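Local coordinates for protein oxidoreductase, short-chain dehydrogenase/reductase family (Aeromonas hydrophila subsp. hydrophila, PDB 3L6E) that probably acts as a nucleotide-dependent oxidoreductase of the short-chain dehydrogenase/reductase family, perhaps reducing 3-dehydrosphinganine in sphingolipid metabolism, at residues G4-L15 with W74-C84; V24-R35 with L47-L58. All blocks are in the same frame, centred on the assembly; numbering follows the deposited sequence.

Interaction 1 of 2, residues G4-L15 with W74-C84. With SO4 (sulfate ion), chain C.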
# COMPACT_ATOMS: atom_id res chain seq x y z
N GLY A 4 -22.36 -8.38 -1.85
CA GLY A 4 -21.07 -8.69 -1.21
C GLY A 4 -21.10 -8.40 0.27
O GLY A 4 -21.30 -7.25 0.68
N HIS A 5 -20.91 -9.44 1.09
CA HIS A 5 -20.93 -9.27 2.54
C HIS A 5 -19.56 -8.96 3.15
O HIS A 5 -18.59 -9.70 2.95
CB HIS A 5 -21.54 -10.49 3.22
CG HIS A 5 -21.76 -10.31 4.69
ND1 HIS A 5 -21.68 -11.35 5.59
CD2 HIS A 5 -22.03 -9.20 5.41
CE1 HIS A 5 -21.92 -10.89 6.80
NE2 HIS A 5 -22.14 -9.59 6.73
N ILE A 6 -19.50 -7.85 3.89
CA ILE A 6 -18.29 -7.43 4.59
C ILE A 6 -18.58 -7.32 6.08
O ILE A 6 -19.65 -6.87 6.49
CB ILE A 6 -17.78 -6.04 4.10
CG1 ILE A 6 -17.78 -5.96 2.57
CG2 ILE A 6 -16.38 -5.69 4.74
CD1 ILE A 6 -16.71 -6.79 1.90
N ILE A 7 -17.63 -7.75 6.89
CA ILE A 7 -17.71 -7.56 8.32
C ILE A 7 -16.70 -6.49 8.68
O ILE A 7 -15.53 -6.59 8.29
CB ILE A 7 -17.40 -8.83 9.08
CG1 ILE A 7 -18.55 -9.84 8.92
CG2 ILE A 7 -17.19 -8.55 10.59
CD1 ILE A 7 -18.22 -11.18 9.54
N VAL A 8 -17.12 -5.50 9.45
CA VAL A 8 -16.22 -4.47 9.92
C VAL A 8 -16.31 -4.33 11.42
O VAL A 8 -17.35 -4.05 11.95
CB VAL A 8 -16.54 -3.12 9.29
CG1 VAL A 8 -15.64 -2.07 9.84
CG2 VAL A 8 -16.43 -3.19 7.80
N THR A 9 -15.19 -4.54 12.10
CA THR A 9 -15.16 -4.36 13.53
C THR A 9 -14.73 -2.94 13.86
O THR A 9 -14.23 -2.23 13.02
CB THR A 9 -14.20 -5.31 14.21
OG1 THR A 9 -12.89 -5.08 13.74
CG2 THR A 9 -14.57 -6.72 13.93
N GLY A 10 -14.95 -2.53 15.10
CA GLY A 10 -14.66 -1.18 15.51
C GLY A 10 -15.38 -0.23 14.60
O GLY A 10 -14.83 0.77 14.16
N ALA A 11 -16.63 -0.56 14.32
CA ALA A 11 -17.39 0.17 13.29
C ALA A 11 -17.84 1.55 13.76
O ALA A 11 -18.20 2.40 12.95
CB ALA A 11 -18.60 -0.65 12.86
N GLY A 12 -17.81 1.75 15.08
CA GLY A 12 -18.12 3.05 15.68
C GLY A 12 -16.96 4.04 15.70
O GLY A 12 -17.17 5.21 16.01
N SER A 13 -15.75 3.60 15.37
CA SER A 13 -14.59 4.51 15.26
C SER A 13 -14.71 5.41 14.03
O SER A 13 -15.43 5.07 13.08
CB SER A 13 -13.28 3.71 15.20
OG SER A 13 -13.25 2.88 14.04
N GLY A 14 -14.03 6.55 14.04
CA GLY A 14 -14.07 7.48 12.90
C GLY A 14 -13.66 6.72 11.65
O GLY A 14 -14.28 6.86 10.59
N LEU A 15 -12.63 5.90 11.83
CA LEU A 15 -12.07 5.01 10.81
C LEU A 15 -13.06 3.94 10.37
O LEU A 15 -13.31 3.77 9.17
CB LEU A 15 -10.83 4.34 11.40
CG LEU A 15 -9.60 3.99 10.56
CD1 LEU A 15 -8.34 4.39 11.32
CD2 LEU A 15 -9.58 2.50 10.25
N TRP A 74 -27.26 -12.78 9.04
CA TRP A 74 -27.86 -11.67 8.30
C TRP A 74 -27.29 -11.47 6.89
O TRP A 74 -28.02 -11.09 5.97
CB TRP A 74 -27.74 -10.38 9.12
CG TRP A 74 -28.13 -9.12 8.39
CD1 TRP A 74 -29.37 -8.55 8.35
CD2 TRP A 74 -27.27 -8.27 7.62
NE1 TRP A 74 -29.33 -7.41 7.58
CE2 TRP A 74 -28.05 -7.21 7.13
CE3 TRP A 74 -25.90 -8.31 7.30
CZ2 TRP A 74 -27.52 -6.19 6.34
CZ3 TRP A 74 -25.37 -7.29 6.51
CH2 TRP A 74 -26.17 -6.25 6.05
N GLY A 75 -26.00 -11.75 6.70
CA GLY A 75 -25.40 -11.53 5.40
C GLY A 75 -24.75 -12.72 4.74
O GLY A 75 -24.16 -12.58 3.67
N GLY A 76 -24.86 -13.89 5.35
CA GLY A 76 -24.15 -15.07 4.84
C GLY A 76 -22.66 -14.93 5.11
O GLY A 76 -22.22 -13.96 5.76
N LEU A 77 -21.88 -15.89 4.63
CA LEU A 77 -20.44 -15.89 4.85
C LEU A 77 -19.84 -14.63 4.23
O LEU A 77 -20.27 -14.21 3.15
CB LEU A 77 -19.78 -17.14 4.25
CG LEU A 77 -20.21 -18.51 4.79
CD1 LEU A 77 -19.43 -19.62 4.10
CD2 LEU A 77 -20.04 -18.60 6.31
N PRO A 78 -18.86 -14.01 4.93
CA PRO A 78 -18.25 -12.79 4.43
C PRO A 78 -17.12 -13.01 3.43
O PRO A 78 -16.42 -14.02 3.52
CB PRO A 78 -17.67 -12.14 5.70
CG PRO A 78 -17.42 -13.26 6.64
CD PRO A 78 -18.41 -14.36 6.29
N GLU A 79 -16.98 -12.08 2.49
CA GLU A 79 -15.80 -12.01 1.63
C GLU A 79 -14.63 -11.27 2.32
O GLU A 79 -13.46 -11.56 2.05
CB GLU A 79 -16.14 -11.28 0.32
CG GLU A 79 -17.35 -11.83 -0.42
CD GLU A 79 -17.69 -11.01 -1.66
OE1 GLU A 79 -18.26 -11.59 -2.62
OE2 GLU A 79 -17.39 -9.79 -1.66
N LEU A 80 -14.96 -10.30 3.17
CA LEU A 80 -13.92 -9.50 3.82
C LEU A 80 -14.24 -9.28 5.28
O LEU A 80 -15.36 -8.88 5.62
CB LEU A 80 -13.70 -8.17 3.08
CG LEU A 80 -12.92 -7.02 3.76
CD1 LEU A 80 -11.47 -7.41 4.01
CD2 LEU A 80 -12.99 -5.71 2.95
N VAL A 81 -13.26 -9.58 6.13
CA VAL A 81 -13.31 -9.22 7.53
C VAL A 81 -12.29 -8.11 7.73
O VAL A 81 -11.08 -8.28 7.54
CB VAL A 81 -13.10 -10.41 8.49
CG1 VAL A 81 -13.14 -9.93 9.95
CG2 VAL A 81 -14.21 -11.43 8.30
N LEU A 82 -12.82 -6.94 8.07
CA LEU A 82 -12.02 -5.75 8.25
C LEU A 82 -11.94 -5.51 9.73
O LEU A 82 -12.92 -5.12 10.36
CB LEU A 82 -12.68 -4.57 7.56
CG LEU A 82 -11.81 -3.74 6.62
CD1 LEU A 82 -12.54 -2.48 6.19
CD2 LEU A 82 -10.50 -3.40 7.27
N HIS A 83 -10.79 -5.81 10.30
CA HIS A 83 -10.64 -5.65 11.73
C HIS A 83 -9.99 -4.31 12.06
O HIS A 83 -8.85 -4.05 11.68
CB HIS A 83 -9.87 -6.80 12.37
CG HIS A 83 -9.83 -6.73 13.86
ND1 HIS A 83 -8.67 -6.48 14.57
CD2 HIS A 83 -10.81 -6.83 14.78
CE1 HIS A 83 -8.95 -6.44 15.86
NE2 HIS A 83 -10.24 -6.65 16.01
N CYS A 84 -10.76 -3.46 12.74
CA CYS A 84 -10.27 -2.18 13.21
C CYS A 84 -10.05 -2.24 14.70
O CYS A 84 -10.94 -1.89 15.47
CB CYS A 84 -11.28 -1.08 12.89
SG CYS A 84 -11.46 -0.81 11.15
S SO4 C . -16.39 0.72 18.70
O1 SO4 C . -17.39 1.56 19.35
O2 SO4 C . -16.17 -0.51 19.45
O3 SO4 C . -16.94 0.41 17.39
O4 SO4 C . -15.13 1.47 18.61
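His5 reaches back from strand 5-9 to the end of helix 61-75, and polar and aromatic contacts meet on its ring. His5 ND1 donates to Gly76 O at 2.7 Å, a bent bond in which the nitrogen stands above the carbonyl plane. The CA of Gly75 sits almost over the His5 ring centre as a CH-pi contact, 3.7 Å from the centroid, and the edge of the Trp74 indole faces NE2. His5 CG lies anti to the backbone N (chi1 -172°), which carries the ring toward the turn at Gly76; NE2 is bonded in turn to Ser31 OG, so both ring nitrogens are held.

Backbone bonds join the two parallel strands: Ile7 N to Leu80 O, Leu82 N to Ile7 O (2.7 Å) and Thr9 N to Leu82 O. These are two adjacent central strands of the Rossmann-type sheet of the family. The glycine-rich turn Gly10 to Ser13 follows strand 5-9 and leads into helix 14-25. Gly12 N donates to O3 of a sulfate (2.8 Å), probably from the crystallisation liquor, consistent with an anion-binding nucleotide site. Thr9 OG1 accepts from Cys84 N at 2.9 Å and gives a weak bond to Leu82 O.

Apolar contacts occupy both sheet faces. On one, Ile6 CD1 lies 3.5 Å from Leu80 CB, and the Val8 and Leu82 side chains lie side by side; on the other, Ile7 CD1 meets Pro78 CG at 3.7 Å.

Interaction 2 of 2, residues V24-R35 with L47-L58. Unlike the reference sequence in segment 47-58: Asn49 (reference Lys), Val55 (reference Ala). With SO4 (sulfate ion), chain C.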
# COMPACT_ATOMS: atom_id res chain seq x y z
N VAL A 24 -20.31 0.62 1.56
CA VAL A 24 -21.73 0.73 1.20
C VAL A 24 -21.90 1.45 -0.13
O VAL A 24 -22.65 0.99 -1.01
CB VAL A 24 -22.56 1.41 2.30
CG1 VAL A 24 -23.96 1.85 1.76
CG2 VAL A 24 -22.71 0.48 3.49
N GLU A 25 -21.21 2.59 -0.26
CA GLU A 25 -21.21 3.38 -1.50
C GLU A 25 -20.69 2.56 -2.69
O GLU A 25 -21.10 2.78 -3.82
CB GLU A 25 -20.38 4.66 -1.33
CG GLU A 25 -21.01 5.72 -0.41
CD GLU A 25 -20.17 6.99 -0.25
OE1 GLU A 25 -19.00 7.01 -0.70
OE2 GLU A 25 -20.68 7.98 0.33
N ARG A 26 -19.78 1.60 -2.43
CA ARG A 26 -19.29 0.70 -3.47
C ARG A 26 -20.19 -0.55 -3.65
O ARG A 26 -19.80 -1.53 -4.30
CB ARG A 26 -17.81 0.33 -3.22
CG ARG A 26 -16.82 1.51 -3.35
CD ARG A 26 -15.55 1.28 -2.50
NE ARG A 26 -14.68 2.46 -2.37
CZ ARG A 26 -13.47 2.58 -2.91
NH1 ARG A 26 -12.75 3.70 -2.73
NH2 ARG A 26 -12.95 1.60 -3.64
N GLY A 27 -21.38 -0.51 -3.06
CA GLY A 27 -22.40 -1.55 -3.25
C GLY A 27 -22.39 -2.78 -2.35
O GLY A 27 -23.08 -3.75 -2.66
N HIS A 28 -21.65 -2.74 -1.23
CA HIS A 28 -21.54 -3.90 -0.33
C HIS A 28 -22.56 -3.83 0.81
O HIS A 28 -23.04 -2.76 1.16
CB HIS A 28 -20.15 -3.96 0.32
CG HIS A 28 -19.04 -4.40 -0.60
ND1 HIS A 28 -18.16 -3.51 -1.18
CD2 HIS A 28 -18.61 -5.64 -0.95
CE1 HIS A 28 -17.27 -4.17 -1.89
NE2 HIS A 28 -17.51 -5.47 -1.76
N GLN A 29 -22.88 -4.99 1.40
CA GLN A 29 -23.62 -5.06 2.66
C GLN A 29 -22.62 -5.19 3.80
O GLN A 29 -21.61 -5.88 3.67
CB GLN A 29 -24.53 -6.28 2.69
CG GLN A 29 -25.55 -6.35 1.57
CD GLN A 29 -26.77 -5.52 1.84
OE1 GLN A 29 -26.77 -4.30 1.62
NE2 GLN A 29 -27.83 -6.16 2.32
N VAL A 30 -22.90 -4.56 4.93
CA VAL A 30 -21.87 -4.50 5.97
C VAL A 30 -22.41 -4.88 7.33
O VAL A 30 -23.35 -4.27 7.80
CB VAL A 30 -21.19 -3.10 6.01
CG1 VAL A 30 -20.12 -3.07 7.06
CG2 VAL A 30 -20.59 -2.75 4.68
N SER A 31 -21.82 -5.91 7.94
CA SER A 31 -22.14 -6.24 9.32
C SER A 31 -21.21 -5.43 10.22
O SER A 31 -19.99 -5.70 10.30
CB SER A 31 -21.96 -7.73 9.59
OG SER A 31 -23.01 -8.46 9.02
N MSE A 32 -21.76 -4.41 10.87
CA MSE A 32 -20.96 -3.52 11.71
C MSE A 32 -20.82 -4.10 13.12
O MSE A 32 -21.82 -4.32 13.79
CB MSE A 32 -21.60 -2.13 11.78
CG MSE A 32 -21.91 -1.51 10.43
SE MSE A 32 -22.75 0.23 10.59
CE MSE A 32 -24.30 -0.24 11.67
N MSE A 33 -19.60 -4.34 13.56
CA MSE A 33 -19.40 -4.76 14.96
C MSE A 33 -18.73 -3.67 15.78
O MSE A 33 -17.73 -3.11 15.35
CB MSE A 33 -18.59 -6.04 15.03
CG MSE A 33 -19.28 -7.22 14.36
SE MSE A 33 -18.20 -8.82 14.50
CE MSE A 33 -19.32 -10.00 13.39
N GLY A 34 -19.29 -3.39 16.95
CA GLY A 34 -18.75 -2.36 17.82
C GLY A 34 -19.20 -2.47 19.26
O GLY A 34 -20.21 -3.09 19.58
N ARG A 35 -18.41 -1.87 20.15
CA ARG A 35 -18.69 -1.86 21.59
C ARG A 35 -19.75 -0.82 21.97
O ARG A 35 -20.40 -0.95 23.00
CB ARG A 35 -17.40 -1.53 22.34
CG ARG A 35 -16.76 -2.68 23.08
CD ARG A 35 -16.92 -2.50 24.58
NE ARG A 35 -18.19 -3.03 25.10
CZ ARG A 35 -18.47 -3.18 26.39
NH1 ARG A 35 -17.58 -2.85 27.33
NH2 ARG A 35 -19.65 -3.66 26.76
N LEU A 47 -27.54 4.60 7.05
CA LEU A 47 -27.30 3.69 5.92
C LEU A 47 -28.39 2.63 5.72
O LEU A 47 -28.40 1.95 4.69
CB LEU A 47 -25.91 3.05 6.00
CG LEU A 47 -24.70 3.98 6.19
CD1 LEU A 47 -23.44 3.19 6.60
CD2 LEU A 47 -24.43 4.86 4.96
N GLY A 48 -29.28 2.51 6.71
CA GLY A 48 -30.49 1.69 6.60
C GLY A 48 -30.23 0.21 6.40
O GLY A 48 -29.46 -0.40 7.15
N ASN A 49 -30.87 -0.36 5.38
CA ASN A 49 -30.88 -1.80 5.15
C ASN A 49 -29.59 -2.36 4.54
O ASN A 49 -29.45 -3.56 4.35
CB ASN A 49 -32.12 -2.24 4.34
CG ASN A 49 -32.24 -1.56 2.96
OD1 ASN A 49 -32.85 -2.12 2.05
ND2 ASN A 49 -31.68 -0.37 2.82
N ALA A 50 -28.64 -1.47 4.28
CA ALA A 50 -27.32 -1.83 3.79
C ALA A 50 -26.43 -2.40 4.90
O ALA A 50 -25.40 -3.02 4.63
CB ALA A 50 -26.66 -0.63 3.15
N VAL A 51 -26.82 -2.20 6.16
CA VAL A 51 -25.99 -2.58 7.30
C VAL A 51 -26.82 -3.13 8.45
O VAL A 51 -28.02 -2.93 8.50
CB VAL A 51 -25.16 -1.37 7.85
CG1 VAL A 51 -24.16 -0.83 6.80
CG2 VAL A 51 -26.10 -0.27 8.34
N ILE A 52 -26.15 -3.82 9.36
CA ILE A 52 -26.68 -4.08 10.70
C ILE A 52 -25.62 -3.76 11.74
O ILE A 52 -24.43 -4.00 11.53
CB ILE A 52 -27.05 -5.55 10.93
CG1 ILE A 52 -26.21 -6.43 10.01
CG2 ILE A 52 -28.52 -5.76 10.75
CD1 ILE A 52 -25.68 -7.64 10.67
N GLY A 53 -26.09 -3.27 12.89
CA GLY A 53 -25.25 -3.11 14.06
C GLY A 53 -25.35 -4.33 14.94
O GLY A 53 -26.42 -4.66 15.45
N ILE A 54 -24.22 -5.03 15.09
CA ILE A 54 -24.09 -6.08 16.08
C ILE A 54 -23.25 -5.51 17.21
O ILE A 54 -22.10 -5.13 17.00
CB ILE A 54 -23.39 -7.33 15.47
CG1 ILE A 54 -24.21 -7.91 14.32
CG2 ILE A 54 -23.13 -8.37 16.55
CD1 ILE A 54 -23.34 -8.51 13.25
N VAL A 55 -23.83 -5.41 18.39
CA VAL A 55 -23.05 -4.96 19.54
C VAL A 55 -22.30 -6.18 20.05
O VAL A 55 -22.88 -7.26 20.19
CB VAL A 55 -23.92 -4.33 20.64
CG1 VAL A 55 -23.05 -3.91 21.83
CG2 VAL A 55 -24.67 -3.12 20.11
N ALA A 56 -21.00 -5.99 20.29
CA ALA A 56 -20.12 -7.05 20.76
C ALA A 56 -18.88 -6.44 21.41
O ALA A 56 -18.39 -5.42 20.96
CB ALA A 56 -19.70 -7.94 19.59
N ASP A 57 -18.41 -7.08 22.48
CA ASP A 57 -17.09 -6.77 23.02
C ASP A 57 -16.16 -7.88 22.56
O ASP A 57 -16.23 -9.00 23.05
CB ASP A 57 -17.13 -6.66 24.55
CG ASP A 57 -15.88 -5.98 25.13
OD1 ASP A 57 -15.14 -5.32 24.36
OD2 ASP A 57 -15.64 -6.11 26.35
N LEU A 58 -15.28 -7.55 21.63
CA LEU A 58 -14.50 -8.54 20.91
C LEU A 58 -13.33 -9.15 21.67
O LEU A 58 -12.49 -9.84 21.08
CB LEU A 58 -14.04 -7.97 19.56
CG LEU A 58 -15.19 -7.66 18.61
CD1 LEU A 58 -14.68 -6.97 17.38
CD2 LEU A 58 -15.95 -8.93 18.23
S SO4 C . -16.39 0.72 18.70
O1 SO4 C . -17.39 1.56 19.35
O2 SO4 C . -16.17 -0.51 19.45
O3 SO4 C . -16.94 0.41 17.39
O4 SO4 C . -15.13 1.47 18.61
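Arg35 lays its guanidinium over the carboxylate of Asp57, the two planes 15° apart and stacked. Asp57 OD2 stands above the guanidinium face, toward its rim, and Asp57 OD1 touches the aliphatic Arg35 CD at 3.3 Å. The separation of Arg35 NE and Asp57 OD1, 3.9 Å, makes this a long salt bridge resting on charge alone, with no N-H aimed at the oxygen. Bends at chi2 and chi3 turn the arginine chain back over Asp57.

The selenomethionine Met32 bends at chi3 (-57°), which brings its CE to 3.8 Å from Val51 CG2, while SE lies beside Val51 CB. On the same face, Val51 CG1 also meets Val30 CB and, at 3.8 Å, CG2 of Val24, whose side chain crosses it at about a right angle. Strands 29-34 and 51-55 are the two strands of a beta-alpha-beta unit connected by helix 37-47. Strand 51-55 is the outermost on this side of the chain's parallel Rossmann-type sheet. Backbone bonds alternate from Val30 N to Ala50 O through Met32 N to Ile52 O (2.8 Å) to Ala56 N to Gly34 O.

Across the other face, Ile52 CD1 presses on Ser31 OG at 3.2 Å; that hydroxyl is hydrogen-bonded to His5 NE2. Where strand 29-34 ends, Arg35 N donates nearly straight to sulfate O2 (2.7 Å, 172°), and Arg36 NE binds the same ion.

From the N terminus the chain runs through strand 5-9, the glycine-rich turn and helix 14-25 into strand 29-34. Interaction 2 closes first, when helix 37-47 returns the chain to pair 51-55 with 29-34. Helix 61-75 then leads to strand 80-84, and interaction 1 closes a longer loop that encloses the whole of interaction 2; the two nest and do not cross. Backbone bonds between 5-9 and 29-34, such as Ser31 N to Ile6 O, merge both pairs into one sheet with order 51-55, 29-34, 5-9, 80-84. Trp74 packs against Ile52, and one sulfate bridges the loops that follow strands 5-9 and 29-34.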